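PDB 1NRF: regulatory protein BlaR1, which probably senses beta-lactam antibiotics outside the cell through its C-terminal penicillin-binding domain, a serine of which they acylate, and passes the signal across the membrane to the cytoplasm. Local coordinates for residues A[115-118]-A[119-123]. Residues are numbered along the deposited sequence; the frame is centred on the assembly and turned at random.
Sequences YFQK and LDRQI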
loop_
_atom_site.group_PDB
_atom_site.type_symbol
_atom_site.label_atom_id
_atom_site.label_comp_id
_atom_site.label_asym_id
_atom_site.label_seq_id
_atom_site.Cartn_x
_atom_site.Cartn_y
_atom_site.Cartn_z
ATOM N N TYR A 115 -6.247 -10.765 10.566
ATOM C CA TYR A 115 -4.948 -11.441 10.550
ATOM C C TYR A 115 -3.798 -10.526 10.973
ATOM O O TYR A 115 -2.990 -10.882 11.829
ATOM C CB TYR A 115 -4.669 -11.997 9.153
ATOM C CG TYR A 115 -3.354 -12.731 9.031
ATOM C CD1 TYR A 115 -2.149 -12.037 8.954
ATOM C CD2 TYR A 115 -3.316 -14.130 9.012
ATOM C CE1 TYR A 115 -0.945 -12.719 8.863
ATOM C CE2 TYR A 115 -2.121 -14.816 8.919
ATOM C CZ TYR A 115 -0.942 -14.111 8.845
ATOM O OH TYR A 115 0.247 -14.795 8.746
ATOM N N PHE A 116 -3.721 -9.352 10.356
ATOM C CA PHE A 116 -2.662 -8.404 10.675
ATOM C C PHE A 116 -2.916 -7.728 12.013
ATOM O O PHE A 116 -1.976 -7.376 12.727
ATOM C CB PHE A 116 -2.517 -7.370 9.547
ATOM C CG PHE A 116 -2.140 -7.984 8.223
ATOM C CD1 PHE A 116 -3.119 -8.521 7.382
ATOM C CD2 PHE A 116 -0.799 -8.124 7.863
ATOM C CE1 PHE A 116 -2.763 -9.197 6.208
ATOM C CE2 PHE A 116 -0.434 -8.796 6.694
ATOM C CZ PHE A 116 -1.417 -9.335 5.866
ATOM N N GLN A 117 -4.189 -7.567 12.360
ATOM C CA GLN A 117 -4.563 -6.959 13.632
ATOM C C GLN A 117 -4.058 -7.815 14.793
ATOM O O GLN A 117 -3.416 -7.315 15.718
ATOM C CB GLN A 117 -6.082 -6.821 13.716
ATOM C CG GLN A 117 -6.582 -5.388 13.687
ATOM C CD GLN A 117 -8.087 -5.306 13.512
ATOM O OE1 GLN A 117 -8.700 -4.273 13.783
ATOM N NE2 GLN A 117 -8.689 -6.393 13.044
ATOM N N LYS A 118 -4.350 -9.109 14.745
ATOM C CA LYS A 118 -3.912 -9.997 15.804
ATOM C C LYS A 118 -2.401 -10.135 15.723
ATOM O O LYS A 118 -1.757 -10.636 16.647
ATOM C CB LYS A 118 -4.601 -11.363 15.677
ATOM C CG LYS A 118 -6.143 -11.281 15.752
ATOM C CD LYS A 118 -6.809 -12.566 16.293
ATOM C CE LYS A 118 -6.651 -13.774 15.370
ATOM N NZ LYS A 118 -7.378 -14.988 15.876
ATOM N N LEU A 119 -1.840 -9.665 14.614
ATOM C CA LEU A 119 -0.400 -9.709 14.387
ATOM C C LEU A 119 0.210 -8.477 15.051
ATOM O O LEU A 119 1.279 -8.549 15.655
ATOM C CB LEU A 119 -0.121 -9.695 12.881
ATOM C CG LEU A 119 0.962 -10.595 12.275
ATOM C CD1 LEU A 119 0.821 -12.018 12.784
ATOM C CD2 LEU A 119 0.842 -10.556 10.757
ATOM N N ASP A 120 -0.493 -7.350 14.944
ATOM C CA ASP A 120 -0.052 -6.083 15.528
ATOM C C ASP A 120 -0.183 -6.093 17.051
ATOM O O ASP A 120 0.593 -5.445 17.753
ATOM C CB ASP A 120 -0.873 -4.912 14.952
ATOM C CG ASP A 120 -0.384 -4.458 13.571
ATOM O OD1 ASP A 120 0.477 -5.142 12.975
ATOM O OD2 ASP A 120 -0.870 -3.413 13.078
ATOM N N ARG A 121 -1.175 -6.825 17.550
ATOM C CA ARG A 121 -1.413 -6.926 18.988
ATOM C C ARG A 121 -0.352 -7.767 19.688
ATOM O O ARG A 121 -0.058 -7.554 20.866
ATOM C CB ARG A 121 -2.801 -7.523 19.250
ATOM C CG ARG A 121 -3.960 -6.599 18.875
ATOM C CD ARG A 121 -5.197 -7.386 18.466
ATOM N NE ARG A 121 -6.358 -6.527 18.226
ATOM C CZ ARG A 121 -7.478 -6.938 17.637
ATOM N NH1 ARG A 121 -7.584 -8.193 17.219
ATOM N NH2 ARG A 121 -8.500 -6.105 17.490
ATOM N N GLN A 122 0.228 -8.719 18.960
ATOM C CA GLN A 122 1.250 -9.580 19.533
ATOM C C GLN A 122 2.533 -8.769 19.725
ATOM O O GLN A 122 3.291 -8.989 20.675
ATOM C CB GLN A 122 1.509 -10.785 18.616
ATOM C CG GLN A 122 2.177 -11.973 19.313
ATOM C CD GLN A 122 2.313 -13.217 18.421
ATOM O OE1 GLN A 122 1.374 -13.602 17.711
ATOM N NE2 GLN A 122 3.481 -13.857 18.473
ATOM N N ILE A 123 2.761 -7.813 18.830
ATOM C CA ILE A 123 3.954 -6.981 18.903
ATOM C C ILE A 123 3.833 -5.881 19.961
ATOM O O ILE A 123 4.815 -5.538 20.618
ATOM C CB ILE A 123 4.269 -6.373 17.516
ATOM C CG1 ILE A 123 4.554 -7.509 16.532
ATOM C CG2 ILE A 123 5.472 -5.441 17.594
ATOM C CD1 ILE A 123 4.824 -7.053 15.119
#
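Leu119 sets its CD2 methyl against both Tyr115 and Phe116, a worked example of how an amphipathic helix sorts its side chains at i to i+3 and i to i+4 spacing. The helix, 113-123, belongs to the penicillin-binding sensor domain of BlaR1, which shares the fold of the serine beta-lactamases. Leu119 CD2 meets the Tyr115 ring at a slant along its CD1-CE1 side, 3.4 Å from Tyr115 CE1. Leu119 CD2 is also 4.1 Å from Phe116 CD2, the Phe116 side chain running alongside that of Leu119. With CG anti to the backbone N (chi1 -179°), the Tyr115 ring lies across the helix and meets the methyl that Leu119 sends back toward it; Tyr115 CD1 also comes over the centre of the Phe116 ring. The Tyr115 hydroxyl is hydrogen-bonded to the carbonyl of Ser84. Phe116 packs on helices 66-76 and 104-110 and touches Lys66, so it is the member of the cluster that reaches the probable active site, its side chain about 7 Å from that of Ser63, the likely acylated serine.

One residue on from Leu119, also on the buried side, Asp120 N donates to Phe116 O over 2.7 Å. The Asp120 carboxylate is gripped by two hydroxyls, OD1 by Ser69 of helix 66-76 and OD2 by Tyr148, which should restrain its rotation.

The outward side is built differently. Arg121 N donates to Gln117 O over 2.9 Å, while the Arg121 side chain, stretched out as far as NE, turns back along the helix beside Gln117. Gln117 CB sits above the guanidinium plane, nearer its margin than its middle. The Lys118 side chain slants across that of Arg121; Lys118 NZ lies 6.9 Å from Arg121 NH1 and makes a long, weak ion pair with Asp89. Its aliphatic part makes the approach: Lys118 CG reaches the guanidinium edge, 3.7 Å from Arg121 NH1.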